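Soluble lytic murein transglycosylase (Pseudomonas aeruginosa, PDB 5OHU) probably cleaves the glycan strands of peptidoglycan as a lytic transglycosylase of the Slt family, working in both exolytic and endolytic modes. Local coordinates at residues L587-W598 and V632-D641. Residues are numbered along the deposited sequence; the frame is centred on the assembly and turned at random.
Sequences LKDTRHLAFDVW and VDWHERYFDD
The ring of Phe639 stands on edge over one face of Trp598, a T-shaped stack in which Phe639 CE1 lies 3.6 Å from Trp598 CG, with the planes 79° apart. Phe639 belongs to a minimal antiparallel ribbon, 593-594 against 638-639, that ties the C-terminal tail to the start of helix 595-600 in the lysozyme-like transglycosylase (SLT) domain, in a chain whose other regular secondary structure is helical. Leu593 CD2 lies in plane at the indole's edge, and Leu587 CD2 reaches CD1 of the Phe639 ring. Phe595 is sandwiched: Val632 CG2 makes a CH-pi contact over one face, 3.6 Å from the Phe595 ring centroid, Asp596 CB covers the opposite face, and Arg637 O sits in plane at the edge. With CG between the backbone N and the carbonyl carbon, the Phe595 ring is placed against Val632, while its CB touches Phe639 CE2.

Leu593 and Phe639 form the hydrogen-bonded pair of the ribbon, though both of its bonds are weak. Ala594, paired with Tyr638, is the N-cap of the helix; just beyond it, Phe595 N gives a firmer 2.9 Å bond to Arg637 O, approaching from above the carbonyl plane. The side chains of Phe639 and Trp598 both touch Leu571 of helix 569-578. Near Phe595, Arg637 turns a guanidinium face to CE1 of that ring and is salt-bridged to Asp381.

At the outer end the tail's acids take over, although Asp640 and Asp641 are poorly ordered. The two oxygens of Asp640 take different partners: OD2 forms a salt bridge with Arg591 NH1, met nearly along the C-O bond, while OD1 accepts from His592 N at 2.7 Å. One residue on, Asp641 extends CG anti to its own N (chi1 -174°), bringing OD2 to the type II turn 587-590, where Asp589 N donates to it at 3.0 Å, almost straight at 167°, from above the carboxylate plane.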
ATOM      1  N   LEU A 587      -5.317  22.003 -11.007  1.00 19.90           N
ATOM      2  CA  LEU A 587      -5.325  22.744 -12.255  1.00 24.69           C
ATOM      3  C   LEU A 587      -5.195  24.254 -12.070  1.00 28.67           C
ATOM      4  O   LEU A 587      -5.117  24.972 -13.074  1.00 24.10           O
ATOM      5  CB  LEU A 587      -6.613  22.434 -13.020  1.00 18.67           C
ATOM      6  CG  LEU A 587      -6.708  21.014 -13.574  1.00 20.37           C
ATOM      7  CD1 LEU A 587      -8.098  20.746 -14.107  1.00 16.75           C
ATOM      8  CD2 LEU A 587      -5.673  20.847 -14.672  1.00 27.78           C
ATOM      9  N   LYS A 588      -5.187  24.751 -10.829  1.00 33.13           N
ATOM     10  CA  LYS A 588      -5.196  26.192 -10.586  1.00 27.20           C
ATOM     11  C   LYS A 588      -3.985  26.854 -11.225  1.00 32.13           C
ATOM     12  O   LYS A 588      -2.850  26.401 -11.050  1.00 27.51           O
ATOM     13  CB  LYS A 588      -5.210  26.504  -9.084  1.00 29.55           C
ATOM     14  CG  LYS A 588      -6.390  25.957  -8.286  1.00 51.79           C
ATOM     15  CD  LYS A 588      -6.573  26.733  -6.972  1.00 65.38           C
ATOM     16  CE  LYS A 588      -6.995  25.841  -5.798  1.00 65.78           C
ATOM     17  NZ  LYS A 588      -5.804  25.309  -5.047  1.00 67.99           N
ATOM     18  N   ASP A 589      -4.233  27.935 -11.963  1.00 39.95           N
ATOM     19  CA  ASP A 589      -3.190  28.791 -12.520  1.00 46.41           C
ATOM     20  C   ASP A 589      -2.297  28.059 -13.509  1.00 37.30           C
ATOM     21  O   ASP A 589      -1.155  28.459 -13.725  1.00 52.57           O
ATOM     22  CB  ASP A 589      -2.336  29.427 -11.416  1.00 54.19           C
ATOM     23  CG  ASP A 589      -3.042  30.578 -10.724  1.00 65.31           C
ATOM     24  OD1 ASP A 589      -4.287  30.643 -10.795  1.00 62.37           O
ATOM     25  OD2 ASP A 589      -2.355  31.417 -10.104  1.00 74.46           O
ATOM     26  N   THR A 590      -2.787  26.986 -14.106  1.00 28.61           N
ATOM     27  CA  THR A 590      -2.068  26.358 -15.196  1.00 25.04           C
ATOM     28  C   THR A 590      -2.442  27.038 -16.506  1.00 31.00           C
ATOM     29  O   THR A 590      -3.478  27.697 -16.622  1.00 41.02           O
ATOM     30  CB  THR A 590      -2.365  24.857 -15.275  1.00 27.56           C
ATOM     31  OG1 THR A 590      -3.770  24.639 -15.476  1.00 25.36           O
ATOM     32  CG2 THR A 590      -1.901  24.151 -13.998  1.00 27.69           C
ATOM     33  N   ARG A 591      -1.572  26.882 -17.492  1.00 22.25           N
ATOM     34  CA  ARG A 591      -1.824  27.420 -18.822  1.00 20.66           C
ATOM     35  C   ARG A 591      -0.937  26.663 -19.791  1.00 21.26           C
ATOM     36  O   ARG A 591       0.290  26.653 -19.623  1.00 26.28           O
ATOM     37  CB  ARG A 591      -1.531  28.912 -18.878  1.00 29.28           C
ATOM     38  CG  ARG A 591      -1.645  29.504 -20.269  1.00 43.03           C
ATOM     39  CD  ARG A 591      -2.841  30.430 -20.367  1.00 60.41           C
ATOM     40  NE  ARG A 591      -2.726  31.368 -21.481  1.00 70.32           N
ATOM     41  CZ  ARG A 591      -3.486  31.328 -22.571  1.00 72.64           C
ATOM     42  NH1 ARG A 591      -4.430  30.402 -22.691  1.00 69.06           N
ATOM     43  NH2 ARG A 591      -3.310  32.225 -23.535  1.00 71.99           N
ATOM     44  N   HIS A 592      -1.547  26.026 -20.787  1.00 16.15           N
ATOM     45  CA  HIS A 592      -0.815  25.221 -21.769  1.00 26.02           C
ATOM     46  C   HIS A 592       0.134  24.232 -21.096  1.00 22.68           C
ATOM     47  O   HIS A 592       1.262  24.034 -21.539  1.00 23.37           O
ATOM     48  CB  HIS A 592      -0.042  26.110 -22.738  1.00 27.39           C
ATOM     49  CG  HIS A 592      -0.899  27.092 -23.466  1.00 31.13           C
ATOM     50  ND1 HIS A 592      -0.387  28.221 -24.071  1.00 30.31           N
ATOM     51  CD2 HIS A 592      -2.233  27.117 -23.684  1.00 30.36           C
ATOM     52  CE1 HIS A 592      -1.371  28.899 -24.628  1.00 23.58           C
ATOM     53  NE2 HIS A 592      -2.501  28.251 -24.408  1.00 34.06           N
ATOM     54  N   LEU A 593      -0.311  23.629 -19.995  1.00 21.92           N
ATOM     55  CA  LEU A 593       0.493  22.634 -19.303  1.00 14.20           C
ATOM     56  C   LEU A 593       0.435  21.320 -20.078  1.00 11.71           C
ATOM     57  O   LEU A 593      -0.639  20.870 -20.474  1.00 14.91           O
ATOM     58  CB  LEU A 593      -0.022  22.452 -17.875  1.00 14.65           C
ATOM     59  CG  LEU A 593       0.823  21.563 -16.958  1.00 17.42           C
ATOM     60  CD1 LEU A 593       2.210  22.152 -16.853  1.00 21.14           C
ATOM     61  CD2 LEU A 593       0.188  21.445 -15.583  1.00 19.16           C
ATOM     62  N   ALA A 594       1.582  20.720 -20.332  1.00 12.10           N
ATOM     63  CA  ALA A 594       1.595  19.457 -21.050  1.00 15.96           C
ATOM     64  C   ALA A 594       1.067  18.342 -20.153  1.00 14.22           C
ATOM     65  O   ALA A 594       1.266  18.349 -18.939  1.00 10.37           O
ATOM     66  CB  ALA A 594       3.011  19.127 -21.538  1.00 10.46           C
ATOM     67  N   PHE A 595       0.396  17.371 -20.773  1.00 11.77           N
ATOM     68  CA  PHE A 595      -0.247  16.296 -20.017  1.00 12.12           C
ATOM     69  C   PHE A 595       0.759  15.455 -19.218  1.00 11.92           C
ATOM     70  O   PHE A 595       0.446  14.996 -18.114  1.00 13.50           O
ATOM     71  CB  PHE A 595      -1.030  15.398 -20.971  1.00 16.49           C
ATOM     72  CG  PHE A 595      -0.160  14.431 -21.710  1.00 11.24           C
ATOM     73  CD1 PHE A 595       0.561  14.839 -22.817  1.00 11.25           C
ATOM     74  CD2 PHE A 595      -0.028  13.124 -21.268  1.00 14.47           C
ATOM     75  CE1 PHE A 595       1.382  13.954 -23.495  1.00 15.15           C
ATOM     76  CE2 PHE A 595       0.800  12.223 -21.933  1.00 16.89           C
ATOM     77  CZ  PHE A 595       1.506  12.635 -23.052  1.00 15.15           C
ATOM     78  N   ASP A 596       1.956  15.209 -19.758  1.00 10.93           N
ATOM     79  CA  ASP A 596       2.885  14.354 -19.023  1.00 11.04           C
ATOM     80  C   ASP A 596       3.487  15.082 -17.816  1.00 14.37           C
ATOM     81  O   ASP A 596       3.703  14.460 -16.767  1.00 12.67           O
ATOM     82  CB  ASP A 596       3.971  13.800 -19.960  1.00 11.25           C
ATOM     83  CG  ASP A 596       4.739  14.886 -20.693  1.00 17.58           C
ATOM     84  OD1 ASP A 596       4.376  16.073 -20.578  1.00 13.79           O
ATOM     85  OD2 ASP A 596       5.716  14.550 -21.399  1.00 18.85           O
ATOM     86  N   VAL A 597       3.719  16.396 -17.923  1.00 10.66           N
ATOM     87  CA  VAL A 597       4.124  17.171 -16.755  1.00 14.37           C
ATOM     88  C   VAL A 597       3.023  17.161 -15.695  1.00 12.09           C
ATOM     89  O   VAL A 597       3.285  16.977 -14.498  1.00 14.39           O
ATOM     90  CB  VAL A 597       4.498  18.611 -17.161  1.00 18.13           C
ATOM     91  CG1 VAL A 597       4.735  19.480 -15.892  1.00 12.25           C
ATOM     92  CG2 VAL A 597       5.731  18.634 -18.047  1.00 10.47           C
ATOM     93  N   TRP A 598       1.776  17.387 -16.113  1.00 12.06           N
ATOM     94  CA  TRP A 598       0.681  17.424 -15.143  1.00 14.16           C
ATOM     95  C   TRP A 598       0.573  16.111 -14.387  1.00 11.98           C
ATOM     96  O   TRP A 598       0.445  16.105 -13.158  1.00 16.53           O
ATOM     97  CB  TRP A 598      -0.652  17.739 -15.822  1.00 10.33           C
ATOM     98  CG  TRP A 598      -1.737  17.952 -14.783  1.00 14.20           C
ATOM     99  CD1 TRP A 598      -1.984  19.106 -14.081  1.00 16.99           C
ATOM    100  CD2 TRP A 598      -2.690  16.984 -14.304  1.00 11.73           C
ATOM    101  NE1 TRP A 598      -3.038  18.915 -13.208  1.00 16.62           N
ATOM    102  CE2 TRP A 598      -3.492  17.626 -13.337  1.00 12.84           C
ATOM    103  CE3 TRP A 598      -2.961  15.650 -14.624  1.00 10.68           C
ATOM    104  CZ2 TRP A 598      -4.530  16.976 -12.680  1.00 16.54           C
ATOM    105  CZ3 TRP A 598      -3.996  15.003 -13.965  1.00 10.82           C
ATOM    106  CH2 TRP A 598      -4.762  15.668 -13.000  1.00 15.55           C
ATOM    107  N   VAL A 632      -2.453   9.072 -24.995  1.00 14.05           N
ATOM    108  CA  VAL A 632      -3.383  10.186 -24.836  1.00 12.72           C
ATOM    109  C   VAL A 632      -3.873  10.614 -26.210  1.00 13.91           C
ATOM    110  O   VAL A 632      -3.181  10.479 -27.223  1.00 18.87           O
ATOM    111  CB  VAL A 632      -2.783  11.416 -24.120  1.00 19.37           C
ATOM    112  CG1 VAL A 632      -2.696  11.187 -22.609  1.00 25.02           C
ATOM    113  CG2 VAL A 632      -1.442  11.765 -24.736  1.00 14.50           C
ATOM    114  N   ASP A 633      -5.070  11.163 -26.225  1.00 13.87           N
ATOM    115  CA  ASP A 633      -5.673  11.662 -27.447  1.00 12.86           C
ATOM    116  C   ASP A 633      -5.198  13.080 -27.746  1.00 12.47           C
ATOM    117  O   ASP A 633      -4.712  13.794 -26.865  1.00 12.57           O
ATOM    118  CB  ASP A 633      -7.196  11.600 -27.328  1.00 15.68           C
ATOM    119  CG  ASP A 633      -7.712  10.179 -27.450  1.00 26.76           C
ATOM    120  OD1 ASP A 633      -7.265   9.462 -28.379  1.00 32.25           O
ATOM    121  OD2 ASP A 633      -8.540   9.776 -26.619  1.00 27.57           O
ATOM    122  N   TRP A 634      -5.329  13.471 -29.021  1.00 16.49           N
ATOM    123  CA  TRP A 634      -4.941  14.819 -29.445  1.00 14.57           C
ATOM    124  C   TRP A 634      -5.508  15.872 -28.519  1.00 11.91           C
ATOM    125  O   TRP A 634      -4.794  16.791 -28.105  1.00 13.90           O
ATOM    126  CB  TRP A 634      -5.429  15.114 -30.864  1.00 12.38           C
ATOM    127  CG  TRP A 634      -4.903  14.218 -31.890  1.00 18.73           C
ATOM    128  CD1 TRP A 634      -5.626  13.392 -32.710  1.00 13.14           C
ATOM    129  CD2 TRP A 634      -3.532  14.054 -32.255  1.00 12.73           C
ATOM    130  NE1 TRP A 634      -4.790  12.701 -33.539  1.00 16.56           N
ATOM    131  CE2 TRP A 634      -3.496  13.092 -33.293  1.00 14.57           C
ATOM    132  CE3 TRP A 634      -2.328  14.618 -31.796  1.00 15.20           C
ATOM    133  CZ2 TRP A 634      -2.299  12.674 -33.890  1.00 16.56           C
ATOM    134  CZ3 TRP A 634      -1.126  14.208 -32.385  1.00 21.76           C
ATOM    135  CH2 TRP A 634      -1.124  13.239 -33.429  1.00 16.89           C
ATOM    136  N   HIS A 635      -6.786  15.760 -28.172  1.00 12.02           N
ATOM    137  CA  HIS A 635      -7.375  16.833 -27.385  1.00 11.75           C
ATOM    138  C   HIS A 635      -6.953  16.808 -25.927  1.00 11.94           C
ATOM    139  O   HIS A 635      -7.310  17.727 -25.192  1.00 12.25           O
ATOM    140  CB  HIS A 635      -8.898  16.803 -27.464  1.00 11.95           C
ATOM    141  CG  HIS A 635      -9.529  15.676 -26.711  1.00 22.02           C
ATOM    142  ND1 HIS A 635      -9.658  14.405 -27.237  1.00 20.38           N
ATOM    143  CD2 HIS A 635     -10.116  15.641 -25.488  1.00 16.17           C
ATOM    144  CE1 HIS A 635     -10.286  13.631 -26.365  1.00 20.19           C
ATOM    145  NE2 HIS A 635     -10.575  14.357 -25.297  1.00 21.42           N
ATOM    146  N   GLU A 636      -6.209  15.788 -25.498  1.00 16.30           N
ATOM    147  CA  GLU A 636      -5.770  15.656 -24.113  1.00 14.37           C
ATOM    148  C   GLU A 636      -4.339  16.130 -23.876  1.00 15.68           C
ATOM    149  O   GLU A 636      -3.933  16.258 -22.718  1.00 15.45           O
ATOM    150  CB  GLU A 636      -5.897  14.187 -23.676  1.00 12.44           C
ATOM    151  CG  GLU A 636      -7.313  13.637 -23.743  1.00 18.98           C
ATOM    152  CD  GLU A 636      -7.378  12.119 -23.537  1.00 24.54           C
ATOM    153  OE1 GLU A 636      -8.449  11.632 -23.100  1.00 15.36           O
ATOM    154  OE2 GLU A 636      -6.358  11.429 -23.825  1.00 16.52           O
ATOM    155  N   ARG A 637      -3.568  16.409 -24.933  1.00 11.27           N
ATOM    156  CA  ARG A 637      -2.134  16.625 -24.760  1.00 16.96           C
ATOM    157  C   ARG A 637      -1.810  17.921 -24.010  1.00 24.45           C
ATOM    158  O   ARG A 637      -0.734  18.022 -23.412  1.00 14.70           O
ATOM    159  CB  ARG A 637      -1.445  16.590 -26.126  1.00 11.26           C
ATOM    160  CG  ARG A 637      -1.807  15.339 -26.914  1.00 18.88           C
ATOM    161  CD  ARG A 637      -1.000  15.164 -28.186  1.00 18.42           C
ATOM    162  NE  ARG A 637       0.385  14.882 -27.873  1.00 29.51           N
ATOM    163  CZ  ARG A 637       0.950  13.677 -27.941  1.00 27.57           C
ATOM    164  NH1 ARG A 637       0.250  12.625 -28.329  1.00 25.15           N
ATOM    165  NH2 ARG A 637       2.225  13.536 -27.617  1.00 33.54           N
ATOM    166  N   TYR A 638      -2.698  18.921 -24.054  1.00 10.68           N
ATOM    167  CA  TYR A 638      -2.562  20.149 -23.279  1.00 22.48           C
ATOM    168  C   TYR A 638      -3.900  20.488 -22.644  1.00 18.60           C
ATOM    169  O   TYR A 638      -4.957  20.182 -23.202  1.00 24.76           O
ATOM    170  CB  TYR A 638      -2.162  21.376 -24.111  1.00 21.18           C
ATOM    171  CG  TYR A 638      -0.792  21.360 -24.699  1.00 19.69           C
ATOM    172  CD1 TYR A 638       0.305  21.676 -23.926  1.00 16.42           C
ATOM    173  CD2 TYR A 638      -0.591  21.057 -26.046  1.00 10.44           C
ATOM    174  CE1 TYR A 638       1.578  21.660 -24.460  1.00 23.98           C
ATOM    175  CE2 TYR A 638       0.670  21.049 -26.585  1.00 19.51           C
ATOM    176  CZ  TYR A 638       1.755  21.363 -25.778  1.00 25.08           C
ATOM    177  OH  TYR A 638       3.034  21.360 -26.287  1.00 29.70           O
ATOM    178  N   PHE A 639      -3.839  21.148 -21.491  1.00 20.10           N
ATOM    179  CA  PHE A 639      -5.039  21.661 -20.846  1.00 36.03           C
ATOM    180  C   PHE A 639      -4.663  22.751 -19.849  1.00 45.54           C
ATOM    181  O   PHE A 639      -3.543  22.783 -19.323  1.00 32.58           O
ATOM    182  CB  PHE A 639      -5.853  20.552 -20.161  1.00 39.45           C
ATOM    183  CG  PHE A 639      -5.029  19.489 -19.484  1.00 30.93           C
ATOM    184  CD1 PHE A 639      -4.597  19.652 -18.182  1.00 25.80           C
ATOM    185  CD2 PHE A 639      -4.736  18.303 -20.139  1.00 28.34           C
ATOM    186  CE1 PHE A 639      -3.873  18.669 -17.552  1.00 27.02           C
ATOM    187  CE2 PHE A 639      -4.012  17.317 -19.515  1.00 27.26           C
ATOM    188  CZ  PHE A 639      -3.580  17.500 -18.217  1.00 26.06           C
ATOM    189  N   ASP A 640      -5.615  23.655 -19.623  1.00 58.82           N
ATOM    190  CA  ASP A 640      -5.447  24.907 -18.897  1.00 62.98           C
ATOM    191  C   ASP A 640      -6.387  24.930 -17.697  1.00 70.10           C
ATOM    192  O   ASP A 640      -7.168  24.005 -17.471  1.00 57.79           O
ATOM    193  CB  ASP A 640      -5.738  26.116 -19.799  1.00 60.20           C
ATOM    194  CG  ASP A 640      -4.670  26.351 -20.858  1.00 66.28           C
ATOM    195  OD1 ASP A 640      -4.107  25.375 -21.396  1.00 61.15           O
ATOM    196  OD2 ASP A 640      -4.406  27.531 -21.170  1.00 75.23           O
ATOM    197  N   ASP A 641      -6.327  26.028 -16.950  1.00 81.06           N
ATOM    198  CA  ASP A 641      -7.200  26.244 -15.803  1.00 81.17           C
ATOM    199  C   ASP A 641      -8.521  26.857 -16.244  1.00 78.49           C
ATOM    200  O   ASP A 641      -8.534  27.855 -16.965  1.00 81.99           O
ATOM    201  CB  ASP A 641      -6.516  27.150 -14.779  1.00 84.83           C
ATOM    202  CG  ASP A 641      -7.315  27.293 -13.506  1.00 89.01           C
ATOM    203  OD1 ASP A 641      -8.140  26.399 -13.222  1.00 94.27           O
ATOM    204  OD2 ASP A 641      -7.115  28.296 -12.789  1.00 87.02           O
TER